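Local atomic coordinates of REP-associated tyrosine transposase (Escherichia coli, PDB entry 4ER8), a protein that binds repeated extragenic palindrome hairpins and cleaves and recombines the clustered DNA elements that contain them. Residues I50-V55 with D114-N119; V55-M60 with H123-Q128. All coordinates share one frame; numbering follows the deposited sequence.

In the fold
Both contacts end at a single nickel ion. Contact 1 packs helix 106-122 on strand 49-55 and delivers Asn119; contact 2 joins the turn leading into strand 59-65 to the loop after that helix and delivers His59 and His123. Their centres lie about 10 Å apart, Val55 belongs to both, and strands 49-55 and 59-65 are antiparallel neighbours in one sheet. The two meet at the metal, where Asn119 OD1 lies 3.6 Å from Leu56 CD1 and 3.5 Å from His59 NE2. His61 and Glu161 complete the site. The nearest atoms of the bound nucleic acid are about 10 Å from contact 1 and about 7 Å from contact 2.

Contact 1 of 2, residues I50-V55 with D114-N119; sequences INAWVV and DYIYIN. With NI (nickel (II) ion), chain C.
Val54 and Ile116 carry the apolar part of this contact, lying alongside each other and pointing opposite ways, with CG2 of Val54 3.5 Å from CG2 of Ile116. In Ile116 (chi1 -79°) it is CG2, anti to the backbone N, that meets Val54, while CD1 at the end of the other branch reaches Ala52 CB at 4.3 Å. The other methyl of Val54, CG1, rests 3.4 Å from the backbone O of Ile116, an atom that also accepts the N-H of Asn119. Replacing Val54 by an alanine removes both methyls that meet Ile116, which would probably open a gap between strand and helix.

The strand and helix segments run at 24° to each other, 7.7 Å apart at closest approach; Trp53 points to the other face of the antiparallel sheet, onto Ile39 of helix 32-45. Helices on both faces are consistent with the RNA recognition motif-like fold of HUH nucleases. Asn51 and Ala52 both oppose Ile63, a classic beta bulge in strand 49-55.

Aromatic contacts come from Tyr117. Ala52 CB meets its ring obliquely, 3.8 Å from CZ, and Trp53 O sits at the ring edge, near its plane. The hydroxyl itself hydrogen-bonds to Thr136 and Asp140.

Metal binding enters at Asn119, three residues after Ile116 on the same helix: its OD1 coordinates the nickel ion at 2.2 Å.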
ATOM      1  N   ILE A  50       0.404  -9.851  -3.441  1.00 46.45           N
ATOM      2  CA  ILE A  50       0.989  -8.719  -2.762  1.00 44.41           C
ATOM      3  C   ILE A  50       2.503  -8.724  -2.992  1.00 44.19           C
ATOM      4  O   ILE A  50       3.240  -9.418  -2.285  1.00 43.22           O
ATOM      5  CB  ILE A  50       0.741  -8.750  -1.256  1.00 43.77           C
ATOM      6  CG1 ILE A  50      -0.761  -8.769  -0.950  1.00 44.34           C
ATOM      7  CG2 ILE A  50       1.406  -7.545  -0.596  1.00 43.07           C
ATOM      8  CD1 ILE A  50      -1.143  -8.668   0.573  1.00 41.98           C
ATOM      9  N   ASN A  51       2.959  -7.937  -3.971  1.00 43.85           N
ATOM     10  CA  ASN A  51       4.378  -7.746  -4.211  1.00 43.78           C
ATOM     11  C   ASN A  51       5.008  -7.037  -3.012  1.00 43.77           C
ATOM     12  O   ASN A  51       6.052  -7.484  -2.501  1.00 44.74           O
ATOM     13  CB  ASN A  51       4.602  -6.957  -5.485  1.00 44.05           C
ATOM     14  CG  ASN A  51       4.303  -7.758  -6.723  1.00 45.71           C
ATOM     15  OD1 ASN A  51       5.120  -8.544  -7.158  1.00 47.02           O
ATOM     16  ND2 ASN A  51       3.135  -7.550  -7.310  1.00 46.77           N
ATOM     17  N   ALA A  52       4.368  -5.961  -2.549  1.00 42.53           N
ATOM     18  CA  ALA A  52       4.793  -5.308  -1.333  1.00 41.97           C
ATOM     19  C   ALA A  52       3.713  -4.430  -0.702  1.00 41.62           C
ATOM     20  O   ALA A  52       2.783  -4.005  -1.374  1.00 41.41           O
ATOM     21  CB  ALA A  52       6.052  -4.507  -1.570  1.00 41.95           C
ATOM     22  N   TRP A  53       3.857  -4.144   0.591  1.00 40.59           N
ATOM     23  CA  TRP A  53       2.888  -3.307   1.246  1.00 40.70           C
ATOM     24  C   TRP A  53       3.499  -2.685   2.510  1.00 40.72           C
ATOM     25  O   TRP A  53       4.195  -3.384   3.228  1.00 41.04           O
ATOM     26  CB  TRP A  53       1.692  -4.192   1.584  1.00 40.37           C
ATOM     27  CG  TRP A  53       0.374  -3.533   1.784  1.00 39.51           C
ATOM     28  CD1 TRP A  53       0.102  -2.412   2.527  1.00 39.41           C
ATOM     29  CD2 TRP A  53      -0.889  -4.013   1.298  1.00 39.04           C
ATOM     30  NE1 TRP A  53      -1.257  -2.150   2.488  1.00 39.93           N
ATOM     31  CE2 TRP A  53      -1.880  -3.133   1.759  1.00 39.30           C
ATOM     32  CE3 TRP A  53      -1.274  -5.112   0.509  1.00 39.42           C
ATOM     33  CZ2 TRP A  53      -3.235  -3.312   1.450  1.00 42.57           C
ATOM     34  CZ3 TRP A  53      -2.608  -5.283   0.196  1.00 38.44           C
ATOM     35  CH2 TRP A  53      -3.575  -4.391   0.653  1.00 40.33           C
ATOM     36  N   VAL A  54       3.300  -1.381   2.740  1.00 40.39           N
ATOM     37  CA  VAL A  54       3.440  -0.805   4.080  1.00 41.08           C
ATOM     38  C   VAL A  54       2.106  -0.282   4.579  1.00 42.05           C
ATOM     39  O   VAL A  54       1.279   0.228   3.811  1.00 42.59           O
ATOM     40  CB  VAL A  54       4.276   0.465   4.156  1.00 41.24           C
ATOM     41  CG1 VAL A  54       5.662   0.185   4.538  1.00 42.08           C
ATOM     42  CG2 VAL A  54       4.132   1.304   2.898  1.00 39.88           C
ATOM     43  N   VAL A  55       1.945  -0.327   5.888  1.00 41.93           N
ATOM     44  CA  VAL A  55       0.870   0.383   6.533  1.00 41.30           C
ATOM     45  C   VAL A  55       1.458   1.437   7.457  1.00 41.25           C
ATOM     46  O   VAL A  55       2.309   1.157   8.294  1.00 40.22           O
ATOM     47  CB  VAL A  55       0.074  -0.553   7.384  1.00 41.49           C
ATOM     48  CG1 VAL A  55      -1.080   0.219   8.050  1.00 40.01           C
ATOM     49  CG2 VAL A  55      -0.399  -1.737   6.534  1.00 41.57           C
ATOM     50  N   ASP A 114      11.302  -0.258  -2.973  1.00 36.86           N
ATOM     51  CA  ASP A 114      12.188   0.437  -2.080  1.00 36.73           C
ATOM     52  C   ASP A 114      11.376   1.561  -1.429  1.00 37.53           C
ATOM     53  O   ASP A 114      11.364   1.729  -0.178  1.00 37.56           O
ATOM     54  CB  ASP A 114      13.330   1.094  -2.866  1.00 36.36           C
ATOM     55  CG  ASP A 114      14.370   0.100  -3.424  1.00 38.19           C
ATOM     56  OD1 ASP A 114      14.398  -1.128  -3.133  1.00 35.96           O
ATOM     57  OD2 ASP A 114      15.216   0.609  -4.176  1.00 38.36           O
ATOM     58  N   TYR A 115      10.700   2.331  -2.284  1.00 36.99           N
ATOM     59  CA  TYR A 115       9.931   3.455  -1.830  1.00 36.66           C
ATOM     60  C   TYR A 115       8.979   2.982  -0.746  1.00 37.69           C
ATOM     61  O   TYR A 115       8.738   3.687   0.249  1.00 38.05           O
ATOM     62  CB  TYR A 115       9.098   4.024  -2.954  1.00 35.38           C
ATOM     63  CG  TYR A 115       8.424   5.298  -2.514  1.00 35.39           C
ATOM     64  CD1 TYR A 115       8.988   6.551  -2.793  1.00 32.13           C
ATOM     65  CD2 TYR A 115       7.230   5.267  -1.799  1.00 35.91           C
ATOM     66  CE1 TYR A 115       8.354   7.729  -2.411  1.00 30.44           C
ATOM     67  CE2 TYR A 115       6.578   6.460  -1.411  1.00 34.52           C
ATOM     68  CZ  TYR A 115       7.154   7.676  -1.718  1.00 33.43           C
ATOM     69  OH  TYR A 115       6.544   8.838  -1.285  1.00 37.11           O
ATOM     70  N   ILE A 116       8.416   1.790  -0.946  1.00 37.09           N
ATOM     71  CA  ILE A 116       7.501   1.325   0.027  1.00 37.31           C
ATOM     72  C   ILE A 116       8.206   1.111   1.365  1.00 37.93           C
ATOM     73  O   ILE A 116       7.787   1.706   2.362  1.00 37.57           O
ATOM     74  CB  ILE A 116       6.734   0.104  -0.441  1.00 37.45           C
ATOM     75  CG1 ILE A 116       5.608   0.573  -1.383  1.00 37.34           C
ATOM     76  CG2 ILE A 116       6.197  -0.645   0.785  1.00 34.73           C
ATOM     77  CD1 ILE A 116       5.196  -0.396  -2.425  1.00 35.04           C
ATOM     78  N   TYR A 117       9.287   0.325   1.362  1.00 37.45           N
ATOM     79  CA  TYR A 117       9.973  -0.030   2.596  1.00 37.84           C
ATOM     80  C   TYR A 117      10.688   1.152   3.257  1.00 37.89           C
ATOM     81  O   TYR A 117      10.841   1.165   4.475  1.00 38.16           O
ATOM     82  CB  TYR A 117      10.914  -1.254   2.424  1.00 37.57           C
ATOM     83  CG  TYR A 117      10.177  -2.507   1.955  1.00 38.75           C
ATOM     84  CD1 TYR A 117      10.728  -3.368   0.988  1.00 39.05           C
ATOM     85  CD2 TYR A 117       8.902  -2.814   2.449  1.00 37.47           C
ATOM     86  CE1 TYR A 117      10.016  -4.502   0.543  1.00 37.26           C
ATOM     87  CE2 TYR A 117       8.207  -3.935   2.020  1.00 36.49           C
ATOM     88  CZ  TYR A 117       8.754  -4.764   1.063  1.00 38.11           C
ATOM     89  OH  TYR A 117       8.026  -5.871   0.653  1.00 40.43           O
ATOM     90  N   ILE A 118      11.117   2.135   2.471  1.00 37.76           N
ATOM     91  CA  ILE A 118      11.712   3.352   3.017  1.00 37.77           C
ATOM     92  C   ILE A 118      10.694   4.295   3.634  1.00 38.13           C
ATOM     93  O   ILE A 118      11.028   5.189   4.403  1.00 38.54           O
ATOM     94  CB  ILE A 118      12.465   4.117   1.940  1.00 37.94           C
ATOM     95  CG1 ILE A 118      13.843   3.503   1.756  1.00 39.48           C
ATOM     96  CG2 ILE A 118      12.647   5.566   2.303  1.00 37.07           C
ATOM     97  CD1 ILE A 118      14.416   3.775   0.352  1.00 44.71           C
ATOM     98  N   ASN A 119       9.442   4.111   3.278  1.00 38.42           N
ATOM     99  CA  ASN A 119       8.467   5.119   3.599  1.00 38.36           C
ATOM    100  C   ASN A 119       8.401   5.463   5.109  1.00 38.60           C
ATOM    101  O   ASN A 119       8.406   6.643   5.492  1.00 37.43           O
ATOM    102  CB  ASN A 119       7.114   4.699   3.077  1.00 37.59           C
ATOM    103  CG  ASN A 119       6.335   5.839   2.608  1.00 37.31           C
ATOM    104  OD1 ASN A 119       5.138   5.941   2.873  1.00 38.76           O
ATOM    105  ND2 ASN A 119       7.000   6.743   1.898  1.00 37.20           N
TER
HETATM  106 NI    NI C 201       3.736   7.533   2.446  1.00 38.93          NI

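Contact 2 of 2, residues V55-M60 with H123-Q128; sequences VLPEHM and HGWVKQ. With NI (nickel (II) ion), chain C.
The imidazoles of His59 and His123 meet as an offset edge-to-face (T-shaped) pair: the edge of His59 is turned to a face of His123, with centroids 4.5 Å apart and planes at 84°. His59 belongs to the HUH motif (His59-Met60-His61), and His123 adds a further metal ligand from the segment after helix 106-122. One face of His59 is overlaid near its rim by Leu56 CD1, 3.7 Å above the plane, while Glu58 OE1 lies at the edge. The indole of Trp125 takes Pro57 on one face, a CH-pi contact with CG 3.6 Å from the centroid of the six-membered ring; towards the rim of the opposite face lies the backbone O of His123.

NE2 of His59 binds the nickel ion at 2.1 Å and NE2 of His123 at 2.0 Å, so these nitrogens are close as fellow ligands, without a hydrogen bond. With CG of His59 between its backbone N and carbonyl carbon (chi1 78°), NE2 reaches the nickel and ND1 reaches Glu58. ND1 donates to Glu58 OE1 at 2.7 Å, with an N-H...O angle of 155°, the acceptor in the ring plane but met on the syn side of the carboxylate and tilted from its plane; this second hold fixes the ring's rotation. The other oxygen, Glu58 OE2, makes a salt bridge with Arg162.

Gly124, with positive phi, closes helix 106-122 in a Schellman motif, and the chain then brings Trp125 against the 55-60 turn. Besides Pro57, the indole meets Leu56, whose CD2 reaches Trp125 CD1 at 3.5 Å.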
ATOM      1  N   VAL A  55       1.945  -0.327   5.888  1.00 41.93           N
ATOM      2  CA  VAL A  55       0.870   0.383   6.533  1.00 41.30           C
ATOM      3  C   VAL A  55       1.458   1.437   7.457  1.00 41.25           C
ATOM      4  O   VAL A  55       2.309   1.157   8.294  1.00 40.22           O
ATOM      5  CB  VAL A  55       0.074  -0.553   7.384  1.00 41.49           C
ATOM      6  CG1 VAL A  55      -1.080   0.219   8.050  1.00 40.01           C
ATOM      7  CG2 VAL A  55      -0.399  -1.737   6.534  1.00 41.57           C
ATOM      8  N   LEU A  56       0.984   2.653   7.321  1.00 41.40           N
ATOM      9  CA  LEU A  56       1.424   3.661   8.230  1.00 42.23           C
ATOM     10  C   LEU A  56       0.237   3.906   9.134  1.00 43.26           C
ATOM     11  O   LEU A  56      -0.824   3.290   8.918  1.00 44.02           O
ATOM     12  CB  LEU A  56       1.953   4.886   7.480  1.00 42.03           C
ATOM     13  CG  LEU A  56       3.285   4.374   6.893  1.00 42.39           C
ATOM     14  CD1 LEU A  56       3.217   4.132   5.388  1.00 40.75           C
ATOM     15  CD2 LEU A  56       4.476   5.237   7.256  1.00 40.42           C
ATOM     16  N   PRO A  57       0.402   4.736  10.179  1.00 43.58           N
ATOM     17  CA  PRO A  57      -0.755   4.903  11.048  1.00 44.15           C
ATOM     18  C   PRO A  57      -1.928   5.470  10.290  1.00 44.45           C
ATOM     19  O   PRO A  57      -3.058   5.066  10.548  1.00 45.21           O
ATOM     20  CB  PRO A  57      -0.272   5.900  12.099  1.00 44.75           C
ATOM     21  CG  PRO A  57       1.247   5.859  12.006  1.00 44.95           C
ATOM     22  CD  PRO A  57       1.534   5.591  10.574  1.00 43.41           C
ATOM     23  N   GLU A  58      -1.671   6.346   9.319  1.00 44.21           N
ATOM     24  CA  GLU A  58      -2.770   7.021   8.597  1.00 44.31           C
ATOM     25  C   GLU A  58      -2.832   6.903   7.066  1.00 43.32           C
ATOM     26  O   GLU A  58      -3.585   7.650   6.449  1.00 44.19           O
ATOM     27  CB  GLU A  58      -2.830   8.511   8.972  1.00 44.57           C
ATOM     28  CG  GLU A  58      -1.459   9.195   9.035  1.00 47.48           C
ATOM     29  CD  GLU A  58      -0.654   9.014   7.774  1.00 50.96           C
ATOM     30  OE1 GLU A  58       0.334   8.250   7.787  1.00 54.86           O
ATOM     31  OE2 GLU A  58      -1.004   9.630   6.757  1.00 53.86           O
ATOM     32  N   HIS A  59      -2.074   5.996   6.455  1.00 41.83           N
ATOM     33  CA  HIS A  59      -2.128   5.756   5.007  1.00 39.70           C
ATOM     34  C   HIS A  59      -1.280   4.549   4.701  1.00 39.80           C
ATOM     35  O   HIS A  59      -0.555   4.056   5.573  1.00 40.02           O
ATOM     36  CB  HIS A  59      -1.628   6.979   4.210  1.00 39.03           C
ATOM     37  CG  HIS A  59      -0.135   7.137   4.146  1.00 38.25           C
ATOM     38  ND1 HIS A  59       0.636   7.483   5.238  1.00 38.35           N
ATOM     39  CD2 HIS A  59       0.721   7.076   3.092  1.00 37.14           C
ATOM     40  CE1 HIS A  59       1.902   7.611   4.860  1.00 38.37           C
ATOM     41  NE2 HIS A  59       1.982   7.349   3.565  1.00 34.95           N
ATOM     42  N   MET A  60      -1.357   4.061   3.475  1.00 38.80           N
ATOM     43  CA  MET A  60      -0.587   2.912   3.120  1.00 38.43           C
ATOM     44  C   MET A  60      -0.228   3.026   1.665  1.00 38.32           C
ATOM     45  O   MET A  60      -0.909   3.738   0.914  1.00 39.58           O
ATOM     46  CB  MET A  60      -1.359   1.624   3.429  1.00 38.07           C
ATOM     47  CG  MET A  60      -2.627   1.338   2.652  1.00 40.83           C
ATOM     48  SD  MET A  60      -3.742   0.147   3.559  1.00 45.04           S
ATOM     49  CE  MET A  60      -5.142   0.160   2.508  1.00 44.49           C
ATOM     50  N   HIS A 123       8.631   9.314   6.500  1.00 45.66           N
ATOM     51  CA  HIS A 123       7.546   9.975   7.183  1.00 47.48           C
ATOM     52  C   HIS A 123       7.909  10.359   8.629  1.00 48.78           C
ATOM     53  O   HIS A 123       7.117  11.026   9.330  1.00 48.50           O
ATOM     54  CB  HIS A 123       6.283   9.127   7.129  1.00 47.15           C
ATOM     55  CG  HIS A 123       5.601   9.130   5.793  1.00 49.07           C
ATOM     56  ND1 HIS A 123       5.091  10.276   5.214  1.00 49.86           N
ATOM     57  CD2 HIS A 123       5.293   8.113   4.946  1.00 50.00           C
ATOM     58  CE1 HIS A 123       4.512   9.967   4.062  1.00 51.13           C
ATOM     59  NE2 HIS A 123       4.625   8.662   3.875  1.00 51.95           N
ATOM     60  N   GLY A 124       9.103   9.942   9.057  1.00 49.46           N
ATOM     61  CA  GLY A 124       9.656  10.343  10.349  1.00 50.55           C
ATOM     62  C   GLY A 124       9.305   9.412  11.490  1.00 51.49           C
ATOM     63  O   GLY A 124       9.628   9.691  12.641  1.00 52.18           O
ATOM     64  N   TRP A 125       8.635   8.309  11.188  1.00 51.94           N
ATOM     65  CA  TRP A 125       8.297   7.344  12.223  1.00 52.45           C
ATOM     66  C   TRP A 125       9.520   6.648  12.803  1.00 52.50           C
ATOM     67  O   TRP A 125       9.589   6.452  14.007  1.00 52.76           O
ATOM     68  CB  TRP A 125       7.277   6.311  11.722  1.00 52.08           C
ATOM     69  CG  TRP A 125       5.986   6.953  11.293  1.00 54.09           C
ATOM     70  CD1 TRP A 125       5.530   7.107  10.011  1.00 53.86           C
ATOM     71  CD2 TRP A 125       5.004   7.577  12.143  1.00 54.16           C
ATOM     72  NE1 TRP A 125       4.322   7.748  10.015  1.00 52.42           N
ATOM     73  CE2 TRP A 125       3.972   8.053  11.303  1.00 52.53           C
ATOM     74  CE3 TRP A 125       4.891   7.770  13.535  1.00 53.40           C
ATOM     75  CZ2 TRP A 125       2.836   8.735  11.803  1.00 53.90           C
ATOM     76  CZ3 TRP A 125       3.740   8.444  14.040  1.00 54.36           C
ATOM     77  CH2 TRP A 125       2.738   8.913  13.166  1.00 53.67           C
ATOM     78  N   VAL A 126      10.473   6.262  11.953  1.00 52.50           N
ATOM     79  CA  VAL A 126      11.632   5.469  12.397  1.00 52.14           C
ATOM     80  C   VAL A 126      12.929   5.922  11.724  1.00 52.27           C
ATOM     81  O   VAL A 126      12.893   6.591  10.715  1.00 52.27           O
ATOM     82  CB  VAL A 126      11.421   3.943  12.185  1.00 51.98           C
ATOM     83  CG1 VAL A 126      10.219   3.428  12.995  1.00 51.79           C
ATOM     84  CG2 VAL A 126      11.262   3.607  10.706  1.00 51.82           C
ATOM     85  N   LYS A 127      14.082   5.579  12.283  1.00 53.22           N
ATOM     86  CA  LYS A 127      15.329   6.004  11.640  1.00 54.10           C
ATOM     87  C   LYS A 127      15.894   4.886  10.752  1.00 52.96           C
ATOM     88  O   LYS A 127      16.760   5.133   9.918  1.00 52.21           O
ATOM     89  CB  LYS A 127      16.344   6.646  12.622  1.00 54.66           C
ATOM     90  CG  LYS A 127      16.190   6.256  14.119  1.00 60.06           C
ATOM     91  CD  LYS A 127      15.018   6.985  14.891  1.00 65.85           C
ATOM     92  CE  LYS A 127      14.390   6.123  16.077  1.00 67.98           C
ATOM     93  NZ  LYS A 127      13.685   4.831  15.646  1.00 66.94           N
ATOM     94  N   GLN A 128      15.341   3.682  10.918  1.00 51.95           N
ATOM     95  CA  GLN A 128      15.802   2.483  10.229  1.00 51.38           C
ATOM     96  C   GLN A 128      14.647   1.616   9.739  1.00 50.40           C
ATOM     97  O   GLN A 128      13.752   1.280  10.506  1.00 50.03           O
ATOM     98  CB  GLN A 128      16.705   1.668  11.137  1.00 51.55           C
ATOM     99  CG  GLN A 128      18.140   2.156  11.171  1.00 54.24           C
ATOM    100  CD  GLN A 128      18.979   1.594  10.014  1.00 59.10           C
ATOM    101  OE1 GLN A 128      19.841   2.301   9.469  1.00 61.68           O
ATOM    102  NE2 GLN A 128      18.731   0.324   9.634  1.00 55.71           N
TER
HETATM  103 NI    NI C 201       3.736   7.533   2.446  1.00 38.93          NI